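MGS-M5 (Unidentified, PDB 4Q3N) probably catalyses the NAD-dependent interconversion of L-lactate and pyruvate, as a Rossmann-fold L-lactate dehydrogenase found in a deep-sea metagenome. Local coordinates at residues P122-A127 against N303-N308; S185-N188 against P193-D196. All coordinates share one frame; numbering follows the deposited sequence. Where two conformers were deposited one is given.

Interaction 1 (P122-A127 against N303-N308)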
loop_
_atom_site.group_PDB
_atom_site.type_symbol
_atom_site.label_atom_id
_atom_site.label_comp_id
_atom_site.label_asym_id
_atom_site.label_seq_id
_atom_site.Cartn_x
_atom_site.Cartn_y
_atom_site.Cartn_z
ATOM N N PRO A 122 -16.447 -6.769 -28.747
ATOM C CA PRO A 122 -15.079 -7.300 -28.946
ATOM C C PRO A 122 -14.051 -6.168 -28.934
ATOM O O PRO A 122 -14.110 -5.223 -29.735
ATOM C CB PRO A 122 -15.165 -7.998 -30.326
ATOM C CG PRO A 122 -16.260 -7.306 -31.013
ATOM C CD PRO A 122 -17.254 -6.854 -29.984
ATOM N N VAL A 123 -13.146 -6.245 -27.986
ATOM C CA VAL A 123 -12.368 -5.094 -27.611
ATOM C C VAL A 123 -11.407 -4.631 -28.732
ATOM O O VAL A 123 -11.192 -3.443 -28.909
ATOM C CB VAL A 123 -11.591 -5.390 -26.291
ATOM C CG1 VAL A 123 -10.601 -6.573 -26.477
ATOM C CG2 VAL A 123 -10.830 -4.124 -25.793
ATOM N N ASP A 124 -10.851 -5.554 -29.512
ATOM C CA ASP A 124 -9.890 -5.128 -30.537
ATOM C C ASP A 124 -10.599 -4.344 -31.616
ATOM O O ASP A 124 -10.113 -3.303 -32.043
ATOM C CB ASP A 124 -9.141 -6.326 -31.136
ATOM C CG ASP A 124 -8.398 -7.120 -30.062
ATOM O OD1 ASP A 124 -7.502 -6.537 -29.411
ATOM O OD2 ASP A 124 -8.758 -8.297 -29.828
ATOM N N VAL A 125 -11.776 -4.806 -32.050
ATOM C CA VAL A 125 -12.449 -4.089 -33.129
ATOM C C VAL A 125 -12.989 -2.769 -32.577
ATOM O O VAL A 125 -12.856 -1.742 -33.233
ATOM C CB VAL A 125 -13.587 -4.918 -33.810
ATOM C CG1 VAL A 125 -13.118 -6.347 -34.152
ATOM C CG2 VAL A 125 -14.838 -4.929 -32.984
ATOM N N LEU A 126 -13.498 -2.764 -31.348
ATOM C CA LEU A 126 -14.118 -1.564 -30.802
ATOM C C LEU A 126 -13.076 -0.505 -30.442
ATOM O O LEU A 126 -13.354 0.693 -30.534
ATOM C CB LEU A 126 -14.998 -1.917 -29.586
ATOM C CG LEU A 126 -16.253 -2.731 -29.972
ATOM C CD1 LEU A 126 -17.077 -3.009 -28.731
ATOM C CD2 LEU A 126 -17.111 -2.063 -31.110
ATOM N N ALA A 127 -11.867 -0.942 -30.110
ATOM C CA ALA A 127 -10.764 0.011 -29.917
ATOM C C ALA A 127 -10.408 0.710 -31.226
ATOM O O ALA A 127 -10.150 1.945 -31.270
ATOM C CB ALA A 127 -9.510 -0.711 -29.311
ATOM N N ASN A 303 -5.837 -11.022 -39.591
ATOM C CA ASN A 303 -6.703 -11.142 -40.775
ATOM C C ASN A 303 -8.170 -11.219 -40.378
ATOM O O ASN A 303 -9.043 -10.642 -41.024
ATOM C CB ASN A 303 -6.290 -12.346 -41.597
ATOM C CG ASN A 303 -4.985 -12.092 -42.343
ATOM O OD1 ASN A 303 -4.594 -10.936 -42.535
ATOM N ND2 ASN A 303 -4.304 -13.153 -42.749
ATOM N N ILE A 304 -8.414 -11.891 -39.266
ATOM C CA ILE A 304 -9.758 -12.084 -38.735
ATOM C C ILE A 304 -10.356 -10.740 -38.313
ATOM O O ILE A 304 -11.489 -10.422 -38.642
ATOM C CB ILE A 304 -9.719 -13.082 -37.529
ATOM C CG1 ILE A 304 -9.529 -14.512 -38.073
ATOM C CG2 ILE A 304 -11.019 -13.004 -36.697
ATOM C CD1 ILE A 304 -9.270 -15.571 -36.985
ATOM N N LEU A 305 -9.566 -9.933 -37.611
ATOM C CA LEU A 305 -10.005 -8.616 -37.174
ATOM C C LEU A 305 -10.160 -7.669 -38.338
ATOM O O LEU A 305 -11.136 -6.885 -38.417
ATOM C CB LEU A 305 -9.015 -8.040 -36.146
ATOM C CG LEU A 305 -8.877 -8.830 -34.838
ATOM C CD1 LEU A 305 -7.613 -8.395 -34.029
ATOM C CD2 LEU A 305 -10.147 -8.651 -33.984
ATOM N N ARG A 306 -9.247 -7.753 -39.291
ATOM C CA ARG A 306 -9.377 -6.889 -40.455
ATOM C C ARG A 306 -10.670 -7.242 -41.235
ATOM O O ARG A 306 -11.363 -6.357 -41.769
ATOM C CB ARG A 306 -8.139 -6.991 -41.359
ATOM C CG ARG A 306 -8.069 -5.891 -42.413
ATOM C CD ARG A 306 -8.141 -4.513 -41.729
ATOM N NE ARG A 306 -9.390 -3.855 -42.071
ATOM C CZ ARG A 306 -9.651 -2.560 -41.916
ATOM N NH1 ARG A 306 -8.740 -1.739 -41.383
ATOM N NH2 ARG A 306 -10.827 -2.081 -42.327
ATOM N N LYS A 307 -11.013 -8.523 -41.290
ATOM C CA LYS A 307 -12.241 -8.911 -42.023
ATOM C C LYS A 307 -13.489 -8.384 -41.285
ATOM O O LYS A 307 -14.451 -7.902 -41.915
ATOM C CB LYS A 307 -12.312 -10.436 -42.178
ATOM C CG LYS A 307 -13.593 -10.972 -42.872
ATOM C CD LYS A 307 -13.714 -10.425 -44.290
ATOM C CE LYS A 307 -14.726 -11.224 -45.101
ATOM N NZ LYS A 307 -16.023 -11.363 -44.359
ATOM N N ASN A 308 -13.472 -8.518 -39.954
ATOM C CA ASN A 308 -14.504 -7.936 -39.104
ATOM C C ASN A 308 -14.664 -6.442 -39.408
ATOM O O ASN A 308 -15.752 -5.984 -39.692
ATOM C CB ASN A 308 -14.173 -8.120 -37.617
ATOM C CG ASN A 308 -14.363 -9.554 -37.121
ATOM O OD1 ASN A 308 -15.048 -10.368 -37.737
ATOM N ND2 ASN A 308 -13.734 -9.863 -36.004
#

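Interaction 2 (S185-N188 against P193-D196)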
loop_
_atom_site.group_PDB
_atom_site.type_symbol
_atom_site.label_atom_id
_atom_site.label_comp_id
_atom_site.label_asym_id
_atom_site.label_seq_id
_atom_site.Cartn_x
_atom_site.Cartn_y
_atom_site.Cartn_z
ATOM N N SER A 185 7.853 -18.676 -27.443
ATOM C CA SER A 185 9.264 -18.493 -27.807
ATOM C C SER A 185 9.914 -17.405 -26.942
ATOM O O SER A 185 11.151 -17.356 -26.821
ATOM C CB SER A 185 9.407 -18.115 -29.276
ATOM O OG SER A 185 8.727 -16.875 -29.510
ATOM N N ASN A 186 9.094 -16.509 -26.413
ATOM C CA ASN A 186 9.566 -15.399 -25.541
ATOM C C ASN A 186 8.921 -15.473 -24.166
ATOM O O ASN A 186 8.207 -14.555 -23.764
ATOM C CB ASN A 186 9.235 -14.027 -26.140
ATOM C CG ASN A 186 10.078 -13.671 -27.345
ATOM O OD1 ASN A 186 10.935 -12.793 -27.269
ATOM N ND2 ASN A 186 9.830 -14.330 -28.476
ATOM N N ALA A 187 9.086 -16.586 -23.470
ATOM C CA ALA A 187 8.431 -16.771 -22.179
ATOM C C ALA A 187 9.512 -17.158 -21.190
ATOM O O ALA A 187 10.365 -17.958 -21.533
ATOM C CB ALA A 187 7.354 -17.832 -22.248
ATOM N N ASN A 188 9.530 -16.531 -20.013
ATOM C CA ASN A 188 10.471 -16.930 -18.995
ATOM C C ASN A 188 9.886 -16.873 -17.583
ATOM O O ASN A 188 8.781 -16.357 -17.343
ATOM C CB ASN A 188 11.759 -16.113 -19.058
ATOM C CG ASN A 188 11.530 -14.670 -19.301
ATOM O OD1 ASN A 188 11.432 -14.242 -20.455
ATOM N ND2 ASN A 188 11.496 -13.881 -18.227
ATOM N N PRO A 193 14.519 -18.859 -19.443
ATOM C CA PRO A 193 13.584 -19.223 -20.531
ATOM C C PRO A 193 12.701 -20.410 -20.155
ATOM O O PRO A 193 13.160 -21.353 -19.473
ATOM C CB PRO A 193 14.519 -19.593 -21.694
ATOM C CG PRO A 193 15.814 -18.821 -21.399
ATOM C CD PRO A 193 15.923 -18.868 -19.891
ATOM N N ILE A 194 11.446 -20.394 -20.605
ATOM C CA ILE A 194 10.522 -21.463 -20.251
ATOM C C ILE A 194 11.009 -22.833 -20.707
ATOM O O ILE A 194 10.694 -23.856 -20.071
ATOM C CB ILE A 194 9.093 -21.212 -20.858
ATOM C CG1 ILE A 194 8.062 -22.158 -20.254
ATOM C CG2 ILE A 194 9.084 -21.431 -22.384
ATOM C CD1 ILE A 194 7.827 -21.950 -18.802
ATOM N N ALA A 195 11.727 -22.900 -21.828
ATOM C CA ALA A 195 12.181 -24.225 -22.293
ATOM C C ALA A 195 13.134 -24.814 -21.261
ATOM O O ALA A 195 13.148 -26.023 -21.010
ATOM C CB ALA A 195 12.874 -24.136 -23.673
ATOM N N ASP A 196 13.958 -23.946 -20.672
ATOM C CA ASP A 196 14.899 -24.401 -19.639
ATOM C C ASP A 196 14.163 -24.816 -18.370
ATOM O O ASP A 196 14.568 -25.751 -17.696
ATOM C CB ASP A 196 15.918 -23.312 -19.298
ATOM C CG ASP A 196 16.808 -22.958 -20.465
ATOM O OD1 ASP A 196 16.793 -23.694 -21.471
ATOM O OD2 ASP A 196 17.541 -21.946 -20.353
#

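Interaction 1 (P122-A127 against N303-N308)
L305 reaches from helix 292-311 into the angle between D124 and V125 on helix 123-134, and its branched end does the touching. Its CD2 lies 3.8 Å from V125 CG1 and equally 3.8 Å from D124 CB, while L305 CD1 also rests on the D124 methylene, with CD1 to CB at 3.9 Å. The leucine and valine side chains meet at a slant, methyl against methyl. N308, one turn beyond L305, approaches the same methyl by a different route: its side chain crosses that of V125 at about a right angle, placing N308 ND2 4.0 Å from V125 CG1. V125 CG1 stands anti to its own carbonyl carbon (chi1 -47°), which turns this methyl toward both L305 and N308; V125 has two deposited conformers, and these details hold for the one described. D124 contributes its CB here; its carboxylate is engaged elsewhere, OD1 with S256 OG and OD2 with the backbone N of H176. No hydrogen bond joins the two segments, so their contact is one of van der Waals packing. The segment axes come no closer than 10.1 Å and cross at -52°, a gap spanned by the L305 and V125 side chains. D124, V125 and L305 are all buried. The contact is a helix-helix interface joining the NAD-binding Rossmann domain to the C-terminal alpha/beta domain of the lactate/malate dehydrogenase fold.

Interaction 2 (S185-N188 against P193-D196)
Chi1 of I194, -168°, sends CG1 anti to the backbone N and leaves CG2 between that N and the carbonyl carbon, where it comes within 4.0 Å of A187 CB. N188 has its CG in the equivalent position between N and carbonyl carbon; its CB remains against the P193 backbone, 3.9 Å from P193 CA, while the amide leads away and gives its ND2 to G190 O. The polar link is a backbone one: I194 N donates to A187 O at 2.8 Å, with an N-H...O angle of 155°. The donor is tilted 33° from the carbonyl plane. I194 CB lies 3.6 Å from the same oxygen. N188 and P193 form an antiparallel non-hydrogen-bonded pair whose CA atoms are 4.2 Å apart, and beyond it P193 becomes the N-cap residue of helix 194-200. Across the subunit interface, P193 packs on N186 of the second subunit, and N186 on P193 of that subunit. Chemically, one short hydrogen bond satisfies the buried A187 carbonyl with an N-H of the first helical turn, an amide that has no acceptor a turn earlier within its own helix, and so ties the hairpin to the helix start.

How the interactions relate
From the N terminus, the chain builds most of the parallel Rossmann sheet before it reaches 122-127, just after strand 115-118. Interaction 1 closes a long loop: 175 residues intervene before 303-308 returns on the last helix, 292-311. Interaction 2 falls wholly within that span and does not cross it; only four residues separate 185-188 from 193-196, making it a local closure in the C-terminal domain. Interaction 1 joins the two domains, whereas interaction 2 ties the lead-in to the inner strand 188-189 to the start of helix 194-200, which follows the outermost strand 192-193, beside another subunit. Their centres are 29 Å apart and their nearest atoms about 19 Å, so they do not touch.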